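Local coordinates for protein CaaX farnesyltransferase beta subunit Ram1 (Aspergillus fumigatus, PDB 4L9P) that probably serves as the zinc-containing, peptide-binding half of a heterodimer that transfers farnesyl from farnesyl diphosphate to CaaX cysteines near the C termini of proteins, at residues A158-C163 with I210-G215; S198-S203 with K229-L234; S202-V207 with A257-A262; A218-D223 with R509-N514; L266-P271 with L281-D286. All blocks are in the same frame, centred on the assembly; numbering follows the deposited sequence. Where two conformers were deposited one is given.

Interaction 1 (A158-C163 with I210-G215)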
# COMPACT_ATOMS: atom_id res chain seq x y z
N ALA B 158 -3.98 -9.96 -14.72
CA ALA B 158 -4.92 -10.78 -15.52
C ALA B 158 -4.82 -12.25 -15.09
O ALA B 158 -5.87 -12.90 -14.90
CB ALA B 158 -4.62 -10.61 -17.00
N LEU B 159 -3.61 -12.81 -14.94
CA LEU B 159 -3.54 -14.23 -14.52
C LEU B 159 -4.15 -14.42 -13.13
O LEU B 159 -4.83 -15.43 -12.91
CB LEU B 159 -2.09 -14.71 -14.51
CG LEU B 159 -1.44 -14.80 -15.89
CD1 LEU B 159 0.06 -15.09 -15.71
CD2 LEU B 159 -2.17 -15.90 -16.75
N ALA B 160 -3.87 -13.52 -12.21
CA ALA B 160 -4.43 -13.63 -10.87
C ALA B 160 -5.96 -13.58 -10.92
O ALA B 160 -6.62 -14.43 -10.29
CB ALA B 160 -3.91 -12.46 -9.98
N GLY B 161 -6.56 -12.65 -11.68
CA GLY B 161 -8.03 -12.63 -11.79
C GLY B 161 -8.60 -13.91 -12.40
O GLY B 161 -9.60 -14.42 -11.93
N LEU B 162 -7.94 -14.39 -13.45
CA LEU B 162 -8.38 -15.66 -14.06
C LEU B 162 -8.28 -16.82 -13.07
O LEU B 162 -9.17 -17.68 -13.01
CB LEU B 162 -7.54 -15.95 -15.30
CG LEU B 162 -7.75 -14.94 -16.44
CD1 LEU B 162 -6.67 -15.18 -17.57
CD2 LEU B 162 -9.17 -15.00 -17.00
N CYS B 163 -7.17 -16.93 -12.33
CA CYS B 163 -7.05 -17.96 -11.27
C CYS B 163 -8.14 -17.82 -10.22
O CYS B 163 -8.79 -18.84 -9.89
CB CYS B 163 -5.68 -17.94 -10.57
SG CYS B 163 -4.32 -18.50 -11.56
N ILE B 210 4.91 -16.49 -13.16
CA ILE B 210 5.55 -17.77 -13.39
C ILE B 210 5.04 -18.81 -12.41
O ILE B 210 4.80 -19.97 -12.82
CB ILE B 210 7.10 -17.57 -13.29
CG1 ILE B 210 7.57 -16.85 -14.57
CG2 ILE B 210 7.83 -18.90 -13.08
CD1 ILE B 210 9.00 -16.30 -14.44
N ALA B 211 4.84 -18.43 -11.15
CA ALA B 211 4.31 -19.36 -10.16
C ALA B 211 2.91 -19.83 -10.57
O ALA B 211 2.57 -21.01 -10.44
CB ALA B 211 4.29 -18.73 -8.75
N MET B 212 2.09 -18.91 -11.05
CA MET B 212 0.70 -19.28 -11.38
C MET B 212 0.67 -20.22 -12.59
O MET B 212 -0.08 -21.22 -12.58
CB MET B 212 -0.21 -18.04 -11.64
CG MET B 212 -0.61 -17.39 -10.38
SD MET B 212 -1.75 -16.00 -10.63
CE MET B 212 -0.54 -14.70 -11.11
N VAL B 213 1.47 -19.98 -13.62
CA VAL B 213 1.42 -20.90 -14.77
C VAL B 213 2.13 -22.19 -14.48
O VAL B 213 1.76 -23.26 -15.02
CB VAL B 213 1.91 -20.24 -16.13
CG1 VAL B 213 1.09 -19.00 -16.49
CG2 VAL B 213 3.42 -19.90 -16.13
N GLY B 214 3.17 -22.14 -13.64
CA GLY B 214 3.90 -23.35 -13.24
C GLY B 214 4.74 -23.95 -14.34
O GLY B 214 4.92 -23.37 -15.43
N GLY B 215 5.32 -25.11 -14.02
CA GLY B 215 6.08 -25.91 -14.96
C GLY B 215 7.56 -25.62 -14.86
O GLY B 215 7.98 -24.47 -14.69
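Met212 reaches out of helix 200-213 and lays its thioether against Leu159 and Ala160 of helix 151-164, joining two helices of the prenyltransferase alpha-alpha toroid. Three torsions set its course. CG stands beside the backbone N (chi1 -77°), and the next bond continues extended (chi2 -176°), carrying the sulfur across the gap between the helices. A bend at chi3 (-80°) then turns the methyl along the neighbouring helix. As a result the sulfur meets backbone: SD lies 3.6 Å from Ala160 CA, nearer than to the Ala160 methyl, whose CB is 4.2 Å from SD. Ala160 N is also 3.6 Å from Met212 SD, so the sulfur rests on the main chain. Cys163, one turn further on, has two conformers; in one of them SG comes near Met212 SD, but that contact is doubtful.

The second layer is thinner. Leu159, with CG beside its own backbone N, sends CD1 across Val213 at an angle, and the single close approach is Leu159 CD1 to Val213 CG1 at 4.1 Å. Val176 of helix 173-183 touches both of these side chains, so a third helix shares the seam. Just past the end of helix 200-213, Gly214 takes positive phi, and Val213 O receives a hydrogen bond from Arg173 NE. No hydrogen bond spans the two segments. Met212 CE ends equidistant from two atoms, 3.7 Å from both Leu159 CB and Ala160 N.

Interaction 2 (S198-S203 with K229-L234); sequences SHVASS and KWLGKL
Trp230 of helix 224-234 pushes its indole against the residues leading into helix 200-213, a contact within the alpha-alpha toroid. In the tight part both ring faces are covered. Ser198 CB sits over one, 3.6 Å from the centroid of the Trp230 six-membered ring and 23° off its normal, a CH-pi contact, while Leu234 CD1, from the indole's own helix, covers the rim of the opposite face. At the ring edge, Val200 N lies in plane, 3.5 Å from Trp230 CH2. Packing is also tight beside the indole, where Val200 CG1 and Leu234 CD1 approach to 3.3 Å, closer than usual for two methyls, as their side chains slide past each other in opposite directions.

On the looser pyrrole side the segments meet through a water: it donates to Ser198 O and accepts from Trp230 NE1, bridging them where they make no direct hydrogen bond. Lys229 and Lys233 of helix 224-234 are exposed. Ser198 OG turns instead to Gly188 O and Asn185 ND2. His199, the N-cap residue, faces elsewhere, packing on the bound peptide and edge-to-face on Tyr88 of the alpha subunit. Its ring is fixed by the capping bond: Ala201 N donates to His199 ND1 at 2.9 Å, only 5° out of the imidazole plane.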
# COMPACT_ATOMS: atom_id res chain seq x y z
N SER B 198 16.23 -3.54 -14.21
CA SER B 198 15.41 -4.39 -13.33
C SER B 198 14.77 -3.57 -12.24
O SER B 198 15.30 -2.56 -11.77
CB SER B 198 16.32 -5.47 -12.71
OG SER B 198 16.76 -6.28 -13.79
N HIS B 199 13.55 -3.99 -11.85
CA HIS B 199 12.80 -3.25 -10.82
C HIS B 199 12.14 -4.32 -9.98
O HIS B 199 11.63 -5.35 -10.51
CB HIS B 199 11.74 -2.38 -11.56
CG HIS B 199 10.99 -1.41 -10.67
ND1 HIS B 199 10.08 -1.79 -9.69
CD2 HIS B 199 11.04 -0.05 -10.64
CE1 HIS B 199 9.56 -0.71 -9.14
NE2 HIS B 199 10.12 0.37 -9.70
N VAL B 200 12.08 -4.11 -8.68
CA VAL B 200 11.50 -5.15 -7.83
C VAL B 200 10.01 -5.39 -8.10
O VAL B 200 9.55 -6.52 -7.88
CB VAL B 200 11.64 -4.84 -6.31
CG1 VAL B 200 13.04 -4.72 -5.96
CG2 VAL B 200 10.85 -3.60 -5.87
N ALA B 201 9.26 -4.37 -8.54
CA ALA B 201 7.83 -4.61 -8.79
C ALA B 201 7.59 -5.46 -10.02
O ALA B 201 6.73 -6.34 -10.04
CB ALA B 201 7.07 -3.27 -8.88
N SER B 202 8.35 -5.19 -11.09
CA SER B 202 8.22 -6.04 -12.27
C SER B 202 8.78 -7.43 -12.00
O SER B 202 8.29 -8.41 -12.57
CB SER B 202 8.92 -5.42 -13.50
OG SER B 202 10.09 -4.72 -13.15
N SER B 203 9.79 -7.55 -11.14
CA SER B 203 10.30 -8.88 -10.80
C SER B 203 9.29 -9.65 -9.96
O SER B 203 9.09 -10.85 -10.20
CB SER B 203 11.62 -8.68 -10.03
OG SER B 203 12.65 -8.22 -10.90
N LYS B 229 22.26 -11.48 -6.85
CA LYS B 229 23.25 -10.41 -6.88
C LYS B 229 22.59 -9.03 -7.05
O LYS B 229 22.98 -8.07 -6.38
CB LYS B 229 24.26 -10.65 -8.02
CG LYS B 229 25.19 -11.84 -7.71
CD LYS B 229 26.20 -12.03 -8.80
CE LYS B 229 27.27 -12.96 -8.36
NZ LYS B 229 28.32 -12.81 -9.40
N TRP B 230 21.60 -8.95 -7.94
CA TRP B 230 20.95 -7.68 -8.21
C TRP B 230 20.15 -7.26 -6.98
O TRP B 230 20.24 -6.09 -6.54
CB TRP B 230 20.06 -7.78 -9.47
CG TRP B 230 19.11 -6.62 -9.55
CD1 TRP B 230 19.42 -5.29 -9.82
CD2 TRP B 230 17.68 -6.67 -9.35
NE1 TRP B 230 18.28 -4.54 -9.73
CE2 TRP B 230 17.20 -5.35 -9.48
CE3 TRP B 230 16.78 -7.72 -9.11
CZ2 TRP B 230 15.86 -5.02 -9.34
CZ3 TRP B 230 15.46 -7.45 -8.96
CH2 TRP B 230 14.99 -6.09 -9.11
N LEU B 231 19.34 -8.16 -6.40
CA LEU B 231 18.56 -7.75 -5.21
C LEU B 231 19.50 -7.29 -4.09
O LEU B 231 19.18 -6.39 -3.32
CB LEU B 231 17.71 -8.90 -4.69
CG LEU B 231 16.48 -9.21 -5.51
CD1 LEU B 231 15.85 -10.51 -4.96
CD2 LEU B 231 15.49 -8.05 -5.48
N GLY B 232 20.67 -7.92 -3.97
CA GLY B 232 21.62 -7.49 -2.95
C GLY B 232 22.08 -6.04 -3.12
O GLY B 232 22.42 -5.38 -2.13
N LYS B 233 22.09 -5.55 -4.37
CA LYS B 233 22.42 -4.15 -4.62
C LYS B 233 21.39 -3.16 -4.09
O LYS B 233 21.69 -1.96 -3.92
CB LYS B 233 22.67 -3.90 -6.12
CG LYS B 233 23.81 -4.74 -6.65
CD LYS B 233 23.93 -4.53 -8.15
CE LYS B 233 25.13 -5.36 -8.67
NZ LYS B 233 25.30 -5.18 -10.12
N LEU B 234 20.18 -3.64 -3.91
CA LEU B 234 19.08 -2.78 -3.45
C LEU B 234 19.05 -2.60 -1.95
O LEU B 234 18.37 -1.70 -1.45
CB LEU B 234 17.76 -3.33 -3.94
CG LEU B 234 17.68 -3.59 -5.46
CD1 LEU B 234 16.30 -4.10 -5.83
CD2 LEU B 234 17.99 -2.38 -6.39
O HOH W 1 17.79 -1.90 -10.94

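Interaction 3 (S202-V207 with A257-A262)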
# COMPACT_ATOMS: atom_id res chain seq x y z
N SER B 202 8.35 -5.19 -11.09
CA SER B 202 8.22 -6.04 -12.27
C SER B 202 8.78 -7.43 -12.00
O SER B 202 8.29 -8.41 -12.57
CB SER B 202 8.92 -5.42 -13.50
OG SER B 202 10.09 -4.72 -13.15
N SER B 203 9.79 -7.55 -11.14
CA SER B 203 10.30 -8.88 -10.80
C SER B 203 9.29 -9.65 -9.96
O SER B 203 9.09 -10.85 -10.20
CB SER B 203 11.62 -8.68 -10.03
OG SER B 203 12.65 -8.22 -10.90
N TYR B 204 8.63 -8.97 -9.02
CA TYR B 204 7.57 -9.59 -8.23
C TYR B 204 6.43 -10.05 -9.16
O TYR B 204 5.97 -11.20 -9.09
CB TYR B 204 7.12 -8.53 -7.24
CG TYR B 204 5.82 -8.80 -6.49
CD1 TYR B 204 5.82 -9.41 -5.24
CD2 TYR B 204 4.59 -8.37 -7.00
CE1 TYR B 204 4.64 -9.58 -4.50
CE2 TYR B 204 3.42 -8.49 -6.27
CZ TYR B 204 3.46 -9.10 -5.02
OH TYR B 204 2.26 -9.21 -4.35
N ALA B 205 5.96 -9.18 -10.02
CA ALA B 205 4.87 -9.55 -10.94
C ALA B 205 5.25 -10.72 -11.82
O ALA B 205 4.44 -11.64 -12.06
CB ALA B 205 4.50 -8.35 -11.83
N ALA B 206 6.49 -10.72 -12.32
CA ALA B 206 6.90 -11.81 -13.15
C ALA B 206 7.01 -13.13 -12.38
O ALA B 206 6.60 -14.18 -12.89
CB ALA B 206 8.25 -11.47 -13.85
N VAL B 207 7.63 -13.10 -11.20
CA VAL B 207 7.72 -14.33 -10.41
C VAL B 207 6.37 -14.89 -10.04
O VAL B 207 6.17 -16.11 -10.08
CB VAL B 207 8.61 -14.09 -9.15
CG1 VAL B 207 8.55 -15.28 -8.17
CG2 VAL B 207 10.05 -13.86 -9.59
N ALA B 257 10.91 -7.29 -2.84
CA ALA B 257 12.19 -7.98 -2.84
C ALA B 257 12.10 -9.26 -2.02
O ALA B 257 12.65 -10.31 -2.42
CB ALA B 257 13.29 -7.06 -2.26
N MET B 258 11.47 -9.18 -0.84
CA MET B 258 11.45 -10.37 0.01
C MET B 258 10.52 -11.46 -0.47
O MET B 258 10.81 -12.64 -0.24
CB MET B 258 11.15 -9.99 1.45
CG MET B 258 12.31 -9.19 2.07
SD MET B 258 14.02 -9.96 1.90
CE MET B 258 13.75 -11.58 2.55
N VAL B 259 9.46 -11.11 -1.18
CA VAL B 259 8.63 -12.16 -1.80
C VAL B 259 9.41 -12.84 -2.90
O VAL B 259 9.37 -14.08 -3.00
CB VAL B 259 7.35 -11.53 -2.38
CG1 VAL B 259 6.70 -12.49 -3.39
CG2 VAL B 259 6.38 -11.23 -1.23
N VAL B 260 10.11 -12.09 -3.76
CA VAL B 260 10.96 -12.74 -4.79
C VAL B 260 12.02 -13.64 -4.12
O VAL B 260 12.24 -14.79 -4.55
CB VAL B 260 11.63 -11.72 -5.65
CG1 VAL B 260 12.72 -12.32 -6.59
CG2 VAL B 260 10.53 -10.99 -6.51
N HIS B 261 12.64 -13.10 -3.07
CA HIS B 261 13.69 -13.85 -2.37
C HIS B 261 13.12 -15.17 -1.84
O HIS B 261 13.76 -16.24 -1.98
CB HIS B 261 14.21 -12.95 -1.25
CG HIS B 261 15.40 -13.48 -0.53
ND1 HIS B 261 15.34 -14.56 0.33
CD2 HIS B 261 16.71 -13.10 -0.60
CE1 HIS B 261 16.57 -14.81 0.78
NE2 HIS B 261 17.42 -13.94 0.23
N ALA B 262 11.97 -15.11 -1.18
CA ALA B 262 11.37 -16.30 -0.58
C ALA B 262 10.91 -17.31 -1.63
O ALA B 262 11.19 -18.51 -1.52
CB ALA B 262 10.14 -15.93 0.27
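Tyr204 and Val260 bring helix 200-213 and helix 251-263 together, with their CA atoms 5.8 Å apart. Over these segments the axes approach to 9.0 Å and run at 39° to each other, so the two helices of the alpha-alpha toroid point broadly the same way.

The tyrosine side chain can be traced outward. Its CB is loosely touched, with Val260 CG2 at 4.3 Å. CG is anti to the backbone N (chi1 167°), which swings the ring toward Val259, across rather than along helix 251-263. There CD1 meets Val259 CG1 at 3.7 Å. One atom further, CE1 lies equally close to that methyl and also comes near Val259 CG2. Val259 CB lies at the ring edge, in its plane, whereas CG1 approaches obliquely; the valine therefore follows one flank of the ring. At the tip, OH is hydrogen-bonded to the OH of Tyr255, a residue of the pocket that holds the farnesyl analogue, and the Tyr204 side chain itself comes within about 5 Å of that ligand.

Val260 supplies the other half. Its CG2, beside its own backbone N, rests directly on the opposing main chain, 3.7 Å from Tyr204 CA, and meets Val207 CG2 at 4.2 Å. Such methyl-to-backbone contact is consistent with the close CA spacing.

Around this pair, Met227 and Leu231 of helix 224-234 also pack on Val260, while Ala205, pointing away from helix 251-263, touches Trp153 and Tyr156 of helix 151-164. Helix 200-213 thus lies between helix 151-164 and helix 251-263.

Interaction 4 (A218-D223 with R509-N514)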
# COMPACT_ATOMS: atom_id res chain seq x y z
N ALA B 218 9.10 -22.74 -17.20
CA ALA B 218 8.90 -21.38 -16.70
C ALA B 218 9.83 -21.13 -15.51
O ALA B 218 10.40 -20.02 -15.39
CB ALA B 218 7.44 -21.14 -16.32
N PHE B 219 9.93 -22.09 -14.59
CA PHE B 219 10.77 -21.87 -13.40
C PHE B 219 12.25 -21.70 -13.82
O PHE B 219 13.00 -20.91 -13.24
CB PHE B 219 10.70 -23.05 -12.43
CG PHE B 219 9.35 -23.24 -11.77
CD1 PHE B 219 8.34 -22.28 -11.82
CD2 PHE B 219 9.09 -24.42 -11.09
CE1 PHE B 219 7.08 -22.51 -11.16
CE2 PHE B 219 7.86 -24.63 -10.44
CZ PHE B 219 6.86 -23.71 -10.51
N LYS B 220 12.63 -22.43 -14.86
CA LYS B 220 14.01 -22.40 -15.35
C LYS B 220 14.40 -21.08 -16.02
O LYS B 220 15.57 -20.79 -16.17
CB LYS B 220 14.27 -23.57 -16.32
CG LYS B 220 14.51 -24.87 -15.59
CD LYS B 220 14.47 -26.07 -16.54
CE LYS B 220 15.27 -25.93 -17.78
NZ LYS B 220 15.17 -27.30 -18.45
N LEU B 221 13.43 -20.26 -16.41
CA LEU B 221 13.79 -19.07 -17.15
C LEU B 221 14.56 -18.10 -16.26
O LEU B 221 15.45 -17.37 -16.71
CB LEU B 221 12.55 -18.47 -17.79
CG LEU B 221 11.65 -17.52 -17.07
CD1 LEU B 221 12.30 -16.11 -17.08
CD2 LEU B 221 10.34 -17.48 -17.81
N ILE B 222 14.20 -18.07 -14.99
CA ILE B 222 14.82 -17.12 -14.07
C ILE B 222 16.29 -17.42 -13.80
O ILE B 222 16.63 -18.53 -13.43
CB ILE B 222 14.07 -17.09 -12.73
CG1 ILE B 222 12.56 -16.83 -12.94
CG2 ILE B 222 14.80 -16.09 -11.77
CD1 ILE B 222 11.62 -17.29 -11.76
N ASP B 223 17.18 -16.42 -13.95
CA ASP B 223 18.57 -16.58 -13.55
C ASP B 223 18.62 -16.26 -12.06
O ASP B 223 18.65 -15.10 -11.65
CB ASP B 223 19.51 -15.66 -14.37
CG ASP B 223 20.99 -15.84 -14.01
OD1 ASP B 223 21.33 -16.33 -12.90
OD2 ASP B 223 21.83 -15.50 -14.86
N ARG B 509 8.28 -22.60 -4.55
CA ARG B 509 9.26 -22.61 -3.45
C ARG B 509 9.91 -24.00 -3.32
O ARG B 509 11.14 -24.10 -3.18
CB ARG B 509 8.55 -22.26 -2.11
CG ARG B 509 9.40 -22.48 -0.86
CD ARG B 509 10.62 -21.56 -0.77
NE ARG B 509 11.34 -21.88 0.43
CZ ARG B 509 12.12 -21.05 1.12
NH1 ARG B 509 12.30 -19.78 0.74
NH2 ARG B 509 12.73 -21.52 2.24
N VAL B 510 9.09 -25.05 -3.38
CA VAL B 510 9.63 -26.39 -3.19
C VAL B 510 10.52 -26.76 -4.36
O VAL B 510 11.59 -27.37 -4.15
CB VAL B 510 8.48 -27.40 -3.02
CG1 VAL B 510 9.03 -28.87 -3.09
CG2 VAL B 510 7.78 -27.18 -1.68
N TRP B 511 10.15 -26.37 -5.57
CA TRP B 511 11.01 -26.65 -6.73
C TRP B 511 12.38 -26.01 -6.54
O TRP B 511 13.43 -26.65 -6.76
CB TRP B 511 10.38 -26.19 -8.06
CG TRP B 511 11.15 -26.67 -9.30
CD1 TRP B 511 11.02 -27.91 -9.93
CD2 TRP B 511 12.17 -25.96 -10.04
NE1 TRP B 511 11.87 -27.98 -11.00
CE2 TRP B 511 12.60 -26.82 -11.08
CE3 TRP B 511 12.76 -24.70 -9.91
CZ2 TRP B 511 13.58 -26.43 -12.01
CZ3 TRP B 511 13.74 -24.33 -10.83
CH2 TRP B 511 14.13 -25.18 -11.86
N PHE B 512 12.36 -24.74 -6.14
CA PHE B 512 13.64 -24.06 -5.97
C PHE B 512 14.45 -24.59 -4.80
O PHE B 512 15.69 -24.67 -4.91
CB PHE B 512 13.46 -22.54 -5.89
CG PHE B 512 13.31 -21.90 -7.24
CD1 PHE B 512 14.39 -21.82 -8.08
CD2 PHE B 512 12.09 -21.45 -7.69
CE1 PHE B 512 14.26 -21.28 -9.37
CE2 PHE B 512 11.96 -20.92 -8.99
CZ PHE B 512 13.06 -20.81 -9.80
N GLU B 513 13.78 -24.97 -3.71
CA GLU B 513 14.48 -25.60 -2.58
C GLU B 513 15.26 -26.83 -2.99
O GLU B 513 16.28 -27.19 -2.36
CB GLU B 513 13.51 -25.99 -1.47
CG GLU B 513 13.14 -24.83 -0.62
CD GLU B 513 12.24 -25.26 0.56
OE1 GLU B 513 11.94 -26.47 0.76
OE2 GLU B 513 11.89 -24.40 1.36
N ASN B 514 14.77 -27.50 -4.03
CA ASN B 514 15.38 -28.73 -4.48
C ASN B 514 16.38 -28.54 -5.60
O ASN B 514 16.94 -29.51 -6.14
CB ASN B 514 14.30 -29.73 -4.86
CG ASN B 514 13.72 -30.35 -3.66
OD1 ASN B 514 14.34 -31.19 -3.01
ND2 ASN B 514 12.52 -29.99 -3.35
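Phe219, Trp511 and Phe512 bury the most surface here, and together they seat the C-terminal helix 502-513 on the short helix 216-221 of the toroid. Phe219 lies along one face of the Trp511 indole. Its CB stands over the benzo ring, 3.8 Å from the centroid of the Trp511 six-membered ring and 20° off the normal, a CH-pi contact. Further out, Phe219 CD2 comes 3.5 Å from Trp511 CG. The two rings are neither parallel nor perpendicular: their planes meet at 54°, an oblique pairing, with Phe219 CD2 over the indole face. With CG anti to the backbone nitrogen (chi1 -171°), Trp511 extends its indole toward Phe219, and the two side chains slide past each other from opposite directions, which spreads the overlap from CB to CE2 of Phe219.

Phe512 takes the other end of Phe219. Its CZ meets the backbone, with Phe219 O at the ring edge, 3.4 Å from Phe512 CZ. One face of this phenyl is covered by its neighbour, Trp511 CE3 standing 3.6 Å above the centre of the Phe512 ring. Ile222 CD1 adds a looser touch, 4.3 Å from Phe512 CZ. On the outer side, Lys220 lays its CG 3.8 Å from Trp511 CH2, then carries its amine to a salt bridge with Glu217.

Arg509 NE forms a salt bridge with Glu513 OE2 in the same helix, and NH1 reaches Ala262 O. No hydrogen bond or salt bridge crosses between 218-223 and 509-514. Cohesion therefore comes from aromatic and aliphatic surfaces, with a probably slightly favourable contribution from the carbonyl oxygen at the electropositive ring edge.

Interaction 5 (L266-P271 with L281-D286); sequences LPLALP and LETFTD
Leu270 and Phe284 meet across an isolated beta bridge within the long loop between helix 251-263 and helix 288-293. Ala269 and Thr283 form the bridge as a non-hydrogen-bonded antiparallel pair, flanked by two nearly straight bonds: Phe284 N gives to Leu268 O at 2.9 Å (165°), and Leu270 N gives to Glu282 O with equal length. The first reaches its acceptor almost along the C=O axis. Leu270 CD2 stands over the middle of the phenyl, 3.8 Å from the Phe284 centroid and 5° off the normal, a CH-pi contact. Pro271 CD lies 4.0 Å from Phe284 CE1, and Leu268 CG lies 3.8 Å from Thr283 CB.

The next shell shapes the segment 281-286. Residues 283-286 make a type I turn, and Thr283 OG1, lodged between its own backbone N and carbonyl carbon, accepts from Thr285 N in an ST turn. From outside, Lys235 NZ bonds Phe284 O and Asp286 O, while Trp228 NE1 bonds Ala269 O; the rings of Trp228 and His261 also meet Phe284. Within 281-286 itself, Asp286 folds back: its OD2 receives Glu282 N at 2.8 Å through the anti lone pair and Thr283 N at 3.1 Å from above the carboxylate plane.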
# COMPACT_ATOMS: atom_id res chain seq x y z
N LEU B 266 16.22 -17.87 -2.43
CA LEU B 266 17.56 -17.32 -2.58
C LEU B 266 18.31 -17.41 -1.26
O LEU B 266 17.72 -17.49 -0.19
CB LEU B 266 17.49 -15.83 -2.96
CG LEU B 266 16.74 -15.58 -4.29
CD1 LEU B 266 16.76 -14.09 -4.65
CD2 LEU B 266 17.28 -16.45 -5.46
N PRO B 267 19.65 -17.38 -1.32
CA PRO B 267 20.37 -17.40 -0.05
C PRO B 267 20.06 -16.19 0.81
O PRO B 267 19.93 -15.07 0.30
CB PRO B 267 21.86 -17.35 -0.50
CG PRO B 267 21.87 -17.90 -1.87
CD PRO B 267 20.54 -17.39 -2.49
N LEU B 268 19.92 -16.40 2.11
CA LEU B 268 19.71 -15.34 3.07
C LEU B 268 20.88 -14.36 3.17
O LEU B 268 20.66 -13.14 3.36
CB LEU B 268 19.44 -15.99 4.43
CG LEU B 268 19.31 -15.09 5.61
CD1 LEU B 268 18.13 -14.18 5.43
CD2 LEU B 268 19.11 -15.97 6.92
N ALA B 269 22.12 -14.87 3.03
CA ALA B 269 23.24 -13.97 3.09
C ALA B 269 23.26 -13.01 1.92
O ALA B 269 22.90 -13.35 0.79
CB ALA B 269 24.55 -14.76 3.01
N LEU B 270 23.67 -11.78 2.17
CA LEU B 270 23.93 -10.86 1.06
C LEU B 270 25.07 -11.36 0.20
O LEU B 270 26.01 -12.00 0.69
CB LEU B 270 24.29 -9.48 1.60
CG LEU B 270 23.15 -8.72 2.33
CD1 LEU B 270 23.73 -7.49 3.11
CD2 LEU B 270 22.04 -8.30 1.35
N PRO B 271 25.04 -11.05 -1.09
CA PRO B 271 26.22 -11.36 -1.94
C PRO B 271 27.48 -10.79 -1.27
O PRO B 271 27.44 -9.73 -0.60
CB PRO B 271 25.92 -10.61 -3.24
CG PRO B 271 24.41 -10.55 -3.27
CD PRO B 271 23.95 -10.40 -1.86
N LEU B 281 25.74 -4.84 7.63
CA LEU B 281 24.65 -5.79 7.40
C LEU B 281 25.19 -7.08 6.74
O LEU B 281 26.14 -7.03 5.94
CB LEU B 281 23.61 -5.15 6.50
CG LEU B 281 23.05 -3.85 7.09
CD1 LEU B 281 22.00 -3.32 6.15
CD2 LEU B 281 22.40 -4.05 8.45
N GLU B 282 24.65 -8.23 7.09
CA GLU B 282 25.15 -9.50 6.55
C GLU B 282 24.11 -10.24 5.72
O GLU B 282 24.51 -11.00 4.84
CB GLU B 282 25.59 -10.43 7.70
CG GLU B 282 26.80 -9.94 8.46
CD GLU B 282 27.15 -10.90 9.57
OE1 GLU B 282 26.50 -10.78 10.64
OE2 GLU B 282 28.01 -11.80 9.37
N THR B 283 22.80 -10.04 6.00
CA THR B 283 21.79 -10.82 5.31
C THR B 283 20.71 -9.88 4.81
O THR B 283 20.66 -8.69 5.16
CB THR B 283 21.09 -11.79 6.26
OG1 THR B 283 20.29 -11.05 7.19
CG2 THR B 283 22.11 -12.71 7.06
N PHE B 284 19.88 -10.45 3.96
CA PHE B 284 18.78 -9.64 3.37
C PHE B 284 17.82 -9.13 4.42
O PHE B 284 17.16 -8.09 4.20
CB PHE B 284 18.01 -10.47 2.35
CG PHE B 284 18.69 -10.50 1.00
CD1 PHE B 284 19.71 -11.41 0.70
CD2 PHE B 284 18.37 -9.55 0.03
CE1 PHE B 284 20.35 -11.41 -0.56
CE2 PHE B 284 18.98 -9.57 -1.21
CZ PHE B 284 19.98 -10.47 -1.51
N THR B 285 17.73 -9.82 5.56
CA THR B 285 16.72 -9.44 6.59
C THR B 285 17.32 -8.60 7.71
O THR B 285 16.61 -8.10 8.56
CB THR B 285 16.01 -10.69 7.14
OG1 THR B 285 17.01 -11.55 7.73
CG2 THR B 285 15.23 -11.42 6.03
N ASP B 286 18.64 -8.43 7.72
CA ASP B 286 19.30 -7.62 8.77
C ASP B 286 18.81 -6.20 8.72
O ASP B 286 18.87 -5.56 7.67
CB ASP B 286 20.79 -7.66 8.55
CG ASP B 286 21.47 -8.81 9.23
OD1 ASP B 286 20.86 -9.46 10.09
OD2 ASP B 286 22.68 -9.02 8.91

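From the N terminus, interaction 1 closes a loop of 46 residues between helix 151-164 and helix 200-213. Interactions 2 and 3 both start near the beginning of helix 200-213, sharing Ser202 and Ser203, and close on helices 224-234 and 251-263 in turn; each crosses interaction 1. Leu231 packing on Ala257 and Val260 joins them. Interaction 4 spans 285 residues from helix 216-221 to the C-terminal helix 502-513; it crosses interactions 2 and 3, follows interaction 1, and touches it through Ile210. Interaction 5 closes the short loop after helix 251-263, nested inside interaction 4 and linked to interaction 3 by His261 NE2 and Pro267 O.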